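Local coordinates for uncharacterized protein DSY3957 (Desulfitobacterium hafniense, PDB 3HXL) that probably forms the contractile sheath of a phage-like tail, as a member of the myovirus tail sheath protein family, at residues 189-192 with 193-197; 215-218 with 219-223. One frame throughout, in Å; residues are numbered along the deposited sequence.

Contacts 1 and 2 each join successive turns of one alpha-helix in the subtilisin-like domain, on helices 185-195 and 210-227 respectively, and lie about 12 Å apart, centre to centre. Both are partly buried, and the two helices meet directly: Leu192 CD2 lies 3.7 Å from Phe219 CD2, and Leu192 CD1 is 3.9 Å from Thr215 CG2. Near the surface a weak, long ion pair joins Glu196 to Arg222. The chemistry of the two contacts differs with position. Residues 189-197 lie on the shorter helix 185-195 and set a tyrosine ring against a valine, whereas residues 215-223 lie within a longer helix, where a threonine methyl runs beside a lysine chain on one side and a leucine methyl sits over part of one face of a phenylalanine ring on another.

Contact 1 of 2, residues 189-192 with 193-197; sequences IDYL and AAVEI
Tyr191 and Val195 meet one turn apart on helix 185-195, an i to i+4 pair in the subtilisin-like domain. Four backbone hydrogen bonds define the helical spacing: Ala193 N to Ile189 O, Ala194 N to Asp190 O, Val195 N to Tyr191 O and Glu196 N to Leu192 O. The third is the shortest at 2.8 Å between Val195 N and Tyr191 O, and its C=O...N angle of 171° makes it almost linear at the acceptor. The Glu196 N bond to Leu192 O is more bent, with an N-H...O angle of 147°.

Apolar contact follows the same spacing. The phenol of Tyr191, its CG anti to the backbone N (chi1 166°), lies obliquely across Val195, whose CB sits over one ring face, 4.1 Å from Tyr191 CE1. Beyond the pair, Tyr191 OH is hydrogen-bonded to Ser37 OG of strand 35-40, which ties down the far end of the ring, and Met50 touches both side chains. Leu192 leans instead on helix 210-227.

Two alkyl carbons also crowd one carbonyl oxygen, Leu192 O. Glu196 CB is 3.3 Å from Leu192 O, and Val195 CG1, set between its own backbone N and carbonyl carbon, approaches the same oxygen to 3.2 Å.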
ATOM      1  N   ILE A 189      -0.357   0.609  15.938  1.00 25.08           N
ATOM      2  CA  ILE A 189       0.670  -0.331  16.339  1.00 20.04           C
ATOM      3  C   ILE A 189       0.242  -1.708  15.862  1.00 15.90           C
ATOM      4  O   ILE A 189       1.062  -2.495  15.398  1.00 16.95           O
ATOM      5  CB  ILE A 189       0.856  -0.341  17.880  1.00 26.60           C
ATOM      6  CG1 ILE A 189       1.387   1.014  18.349  1.00 22.37           C
ATOM      7  CG2 ILE A 189       1.804  -1.460  18.284  1.00 26.80           C
ATOM      8  CD1 ILE A 189       2.718   1.417  17.706  1.00 29.87           C
ATOM      9  N   ASP A 190      -1.053  -1.995  15.968  1.00 19.14           N
ATOM     10  CA  ASP A 190      -1.576  -3.276  15.525  1.00 21.66           C
ATOM     11  C   ASP A 190      -1.360  -3.375  14.011  1.00 21.48           C
ATOM     12  O   ASP A 190      -0.970  -4.421  13.495  1.00 21.05           O
ATOM     13  CB  ASP A 190      -3.073  -3.388  15.853  1.00 25.22           C
ATOM     14  CG  ASP A 190      -3.378  -3.107  17.320  1.00 37.91           C
ATOM     15  OD1 ASP A 190      -2.524  -3.409  18.175  1.00 29.59           O
ATOM     16  OD2 ASP A 190      -4.481  -2.598  17.618  1.00 34.06           O
ATOM     17  N   TYR A 191      -1.615  -2.275  13.308  1.00 22.34           N
ATOM     18  CA  TYR A 191      -1.429  -2.232  11.854  1.00 21.78           C
ATOM     19  C   TYR A 191      -0.001  -2.609  11.478  1.00 18.71           C
ATOM     20  O   TYR A 191       0.220  -3.552  10.726  1.00 21.52           O
ATOM     21  CB  TYR A 191      -1.721  -0.827  11.312  1.00 19.69           C
ATOM     22  CG  TYR A 191      -1.224  -0.606   9.888  1.00 20.68           C
ATOM     23  CD1 TYR A 191      -1.757  -1.332   8.816  1.00 22.91           C
ATOM     24  CD2 TYR A 191      -0.210   0.316   9.616  1.00 15.24           C
ATOM     25  CE1 TYR A 191      -1.289  -1.142   7.506  1.00 16.45           C
ATOM     26  CE2 TYR A 191       0.259   0.509   8.314  1.00 14.51           C
ATOM     27  CZ  TYR A 191      -0.286  -0.219   7.270  1.00 14.34           C
ATOM     28  OH  TYR A 191       0.170  -0.012   5.987  1.00 17.57           O
ATOM     29  N   LEU A 192       0.965  -1.859  12.004  1.00 25.18           N
ATOM     30  CA  LEU A 192       2.372  -2.109  11.698  1.00 24.06           C
ATOM     31  C   LEU A 192       2.775  -3.555  11.938  1.00 19.86           C
ATOM     32  O   LEU A 192       3.527  -4.135  11.160  1.00 20.92           O
ATOM     33  CB  LEU A 192       3.269  -1.177  12.518  1.00 16.45           C
ATOM     34  CG  LEU A 192       3.139   0.308  12.163  1.00 24.57           C
ATOM     35  CD1 LEU A 192       3.974   1.149  13.106  1.00 22.93           C
ATOM     36  CD2 LEU A 192       3.587   0.518  10.715  1.00 15.19           C
ATOM     37  N   ALA A 193       2.277  -4.142  13.019  1.00 23.69           N
ATOM     38  CA  ALA A 193       2.611  -5.524  13.324  1.00 22.18           C
ATOM     39  C   ALA A 193       2.056  -6.444  12.244  1.00 19.11           C
ATOM     40  O   ALA A 193       2.723  -7.375  11.809  1.00 25.00           O
ATOM     41  CB  ALA A 193       2.046  -5.910  14.687  1.00 23.57           C
ATOM     42  N   ALA A 194       0.831  -6.175  11.808  1.00 21.83           N
ATOM     43  CA  ALA A 194       0.190  -7.001  10.792  1.00 22.80           C
ATOM     44  C   ALA A 194       0.825  -6.851   9.414  1.00 24.39           C
ATOM     45  O   ALA A 194       1.010  -7.833   8.700  1.00 21.07           O
ATOM     46  CB  ALA A 194      -1.289  -6.668  10.712  1.00 24.87           C
ATOM     47  N   VAL A 195       1.154  -5.620   9.037  1.00 24.17           N
ATOM     48  CA  VAL A 195       1.746  -5.390   7.727  1.00 22.05           C
ATOM     49  C   VAL A 195       3.163  -5.945   7.627  1.00 23.54           C
ATOM     50  O   VAL A 195       3.596  -6.383   6.559  1.00 18.15           O
ATOM     51  CB  VAL A 195       1.771  -3.884   7.374  1.00 25.80           C
ATOM     52  CG1 VAL A 195       2.792  -3.148   8.239  1.00 23.48           C
ATOM     53  CG2 VAL A 195       2.084  -3.712   5.897  1.00 27.28           C
ATOM     54  N   GLU A 196       3.879  -5.936   8.747  1.00 15.48           N
ATOM     55  CA  GLU A 196       5.249  -6.426   8.775  1.00 22.21           C
ATOM     56  C   GLU A 196       5.375  -7.862   8.285  1.00 20.79           C
ATOM     57  O   GLU A 196       6.435  -8.281   7.825  1.00 25.10           O
ATOM     58  CB  GLU A 196       5.812  -6.331  10.193  1.00 23.46           C
ATOM     59  CG  GLU A 196       7.316  -6.213  10.215  1.00 35.45           C
ATOM     60  CD  GLU A 196       7.889  -6.292  11.611  1.00 34.58           C
ATOM     61  OE1 GLU A 196       7.320  -5.657  12.526  1.00 32.78           O
ATOM     62  OE2 GLU A 196       8.919  -6.979  11.782  1.00 41.05           O
ATOM     63  N   ILE A 197       4.288  -8.615   8.385  1.00 23.85           N
ATOM     64  CA  ILE A 197       4.286 -10.005   7.964  1.00 25.26           C
ATOM     65  C   ILE A 197       3.987 -10.154   6.471  1.00 29.80           C
ATOM     66  O   ILE A 197       4.198 -11.220   5.898  1.00 30.88           O
ATOM     67  CB  ILE A 197       3.258 -10.803   8.788  1.00 35.17           C
ATOM     68  CG1 ILE A 197       3.565 -10.634  10.283  1.00 41.80           C
ATOM     69  CG2 ILE A 197       3.333 -12.281   8.430  1.00 43.86           C
ATOM     70  CD1 ILE A 197       2.480 -11.161  11.192  1.00 42.38           C
TER

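Contact 2 of 2, residues 215-218 with 219-223; sequences TFTA and FAKRL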
ATOM      1  N   THR A 215       6.802   7.432  14.677  1.00 17.68           N
ATOM      2  CA  THR A 215       6.731   5.985  14.819  1.00 18.19           C
ATOM      3  C   THR A 215       6.918   5.298  13.465  1.00 19.50           C
ATOM      4  O   THR A 215       7.665   4.325  13.360  1.00 22.11           O
ATOM      5  CB  THR A 215       5.385   5.560  15.442  1.00 22.46           C
ATOM      6  OG1 THR A 215       5.337   5.994  16.810  1.00 24.93           O
ATOM      7  CG2 THR A 215       5.218   4.049  15.394  1.00 22.73           C
ATOM      8  N   PHE A 216       6.252   5.803  12.430  1.00 18.79           N
ATOM      9  CA  PHE A 216       6.399   5.203  11.112  1.00 21.03           C
ATOM     10  C   PHE A 216       7.831   5.355  10.608  1.00 18.12           C
ATOM     11  O   PHE A 216       8.353   4.467   9.936  1.00 17.06           O
ATOM     12  CB  PHE A 216       5.402   5.816  10.115  1.00 15.68           C
ATOM     13  CG  PHE A 216       4.036   5.183  10.163  1.00 24.50           C
ATOM     14  CD1 PHE A 216       3.416   4.742   8.990  1.00 17.60           C
ATOM     15  CD2 PHE A 216       3.375   5.000  11.380  1.00 14.18           C
ATOM     16  CE1 PHE A 216       2.159   4.132   9.030  1.00 15.55           C
ATOM     17  CE2 PHE A 216       2.123   4.391  11.429  1.00 17.88           C
ATOM     18  CZ  PHE A 216       1.509   3.950  10.249  1.00 21.15           C
ATOM     19  N   THR A 217       8.469   6.473  10.950  1.00 20.17           N
ATOM     20  CA  THR A 217       9.854   6.716  10.541  1.00 19.90           C
ATOM     21  C   THR A 217      10.761   5.680  11.201  1.00 22.18           C
ATOM     22  O   THR A 217      11.639   5.115  10.552  1.00 20.33           O
ATOM     23  CB  THR A 217      10.311   8.143  10.932  1.00 20.71           C
ATOM     24  OG1 THR A 217       9.514   9.106  10.229  1.00 16.72           O
ATOM     25  CG2 THR A 217      11.780   8.361  10.572  1.00 16.42           C
ATOM     26  N   ALA A 218      10.541   5.421  12.490  1.00 18.21           N
ATOM     27  CA  ALA A 218      11.340   4.436  13.207  1.00 16.47           C
ATOM     28  C   ALA A 218      11.078   3.049  12.623  1.00 15.33           C
ATOM     29  O   ALA A 218      11.995   2.239  12.460  1.00 16.33           O
ATOM     30  CB  ALA A 218      10.997   4.454  14.704  1.00 18.47           C
ATOM     31  N   PHE A 219       9.812   2.783  12.316  1.00 17.63           N
ATOM     32  CA  PHE A 219       9.396   1.510  11.739  1.00 20.13           C
ATOM     33  C   PHE A 219      10.183   1.253  10.454  1.00 19.65           C
ATOM     34  O   PHE A 219      10.729   0.168  10.255  1.00 20.88           O
ATOM     35  CB  PHE A 219       7.895   1.550  11.436  1.00 20.81           C
ATOM     36  CG  PHE A 219       7.362   0.295  10.801  1.00 17.78           C
ATOM     37  CD1 PHE A 219       7.156  -0.854  11.556  1.00 15.47           C
ATOM     38  CD2 PHE A 219       7.061   0.267   9.437  1.00 24.16           C
ATOM     39  CE1 PHE A 219       6.655  -2.015  10.966  1.00 20.51           C
ATOM     40  CE2 PHE A 219       6.561  -0.888   8.837  1.00 16.75           C
ATOM     41  CZ  PHE A 219       6.356  -2.032   9.600  1.00 21.95           C
ATOM     42  N   ALA A 220      10.243   2.260   9.590  1.00 19.43           N
ATOM     43  CA  ALA A 220      10.961   2.138   8.325  1.00 19.79           C
ATOM     44  C   ALA A 220      12.439   1.815   8.542  1.00 20.18           C
ATOM     45  O   ALA A 220      12.998   0.943   7.876  1.00 14.42           O
ATOM     46  CB  ALA A 220      10.818   3.428   7.521  1.00 13.75           C
ATOM     47  N   LYS A 221      13.072   2.516   9.479  1.00 15.61           N
ATOM     48  CA  LYS A 221      14.491   2.295   9.754  1.00 12.83           C
ATOM     49  C   LYS A 221      14.764   0.879  10.242  1.00 17.13           C
ATOM     50  O   LYS A 221      15.763   0.259   9.856  1.00 16.02           O
ATOM     51  CB  LYS A 221      14.996   3.293  10.803  1.00 19.32           C
ATOM     52  CG  LYS A 221      15.014   4.748  10.356  1.00 22.22           C
ATOM     53  CD  LYS A 221      15.467   5.663  11.499  1.00 17.26           C
ATOM     54  CE  LYS A 221      15.506   7.128  11.083  1.00 25.92           C
ATOM     55  NZ  LYS A 221      15.770   8.037  12.245  1.00 36.87           N
ATOM     56  N   ARG A 222      13.873   0.365  11.087  1.00 16.40           N
ATOM     57  CA  ARG A 222      14.044  -0.975  11.630  1.00 19.51           C
ATOM     58  C   ARG A 222      13.928  -2.038  10.545  1.00 17.87           C
ATOM     59  O   ARG A 222      14.796  -2.907  10.416  1.00 18.74           O
ATOM     60  CB  ARG A 222      13.016  -1.247  12.737  1.00 15.42           C
ATOM     61  CG  ARG A 222      13.188  -2.613  13.392  1.00 23.87           C
ATOM     62  CD  ARG A 222      12.407  -2.711  14.696  1.00 24.75           C
ATOM     63  NE  ARG A 222      10.972  -2.475  14.510  1.00 29.47           N
ATOM     64  CZ  ARG A 222      10.129  -3.341  13.959  1.00 24.35           C
ATOM     65  NH1 ARG A 222       8.847  -3.026  13.841  1.00 29.65           N
ATOM     66  NH2 ARG A 222      10.562  -4.521  13.533  1.00 23.55           N
ATOM     67  N   LEU A 223      12.860  -1.987   9.760  1.00 15.93           N
ATOM     68  CA  LEU A 223      12.726  -2.979   8.702  1.00 17.75           C
ATOM     69  C   LEU A 223      13.877  -2.885   7.704  1.00 15.82           C
ATOM     70  O   LEU A 223      14.533  -3.884   7.412  1.00 18.52           O
ATOM     71  CB  LEU A 223      11.385  -2.832   7.970  1.00 23.40           C
ATOM     72  CG  LEU A 223      10.224  -3.694   8.489  1.00 20.15           C
ATOM     73  CD1 LEU A 223       9.829  -3.270   9.904  1.00 23.25           C
ATOM     74  CD2 LEU A 223       9.032  -3.541   7.548  1.00 15.74           C
TER
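Thr217 and Lys221 lie alongside each other on helix 210-227, heading in one direction from successive turns. The helical frame rests on four i to i+4 backbone hydrogen bonds. Phe219 N reaches Thr215 O at 2.8 Å, while Ala220 N bonds to Phe216 O and Arg222 N to Ala218 O; the longest of the set joins Lys221 N to Thr217 O at 3.2 Å. Their N-H...O angles, all within 157-161°, indicate a regular helix.

Between side chains, contact is aliphatic. The lysine is stretched out past CG and brings its CE to 4.0 Å from Thr217 CG2; with OG1 anti to the carbonyl carbon (chi1 -63°), the methyl CG2 is left anti to the backbone N. Nearer the backbone, Lys221 CG passes 3.4 Å from Thr217 O. The hydroxyl of Thr217 turns back to Lys213 O, a hydrogen bond within the same helix.

On another side of the helix, Leu223 CD1 stands 3.5 Å above the Phe219 ring plane, displaced from the ring centre.

This helix connects parallel strands 202-204 and 232-236 in a beta-alpha-beta unit: Phe216 and Phe219 touch Ile203, Ala220 touches Val233, and both phenylalanines also meet Leu192 of helix 185-195.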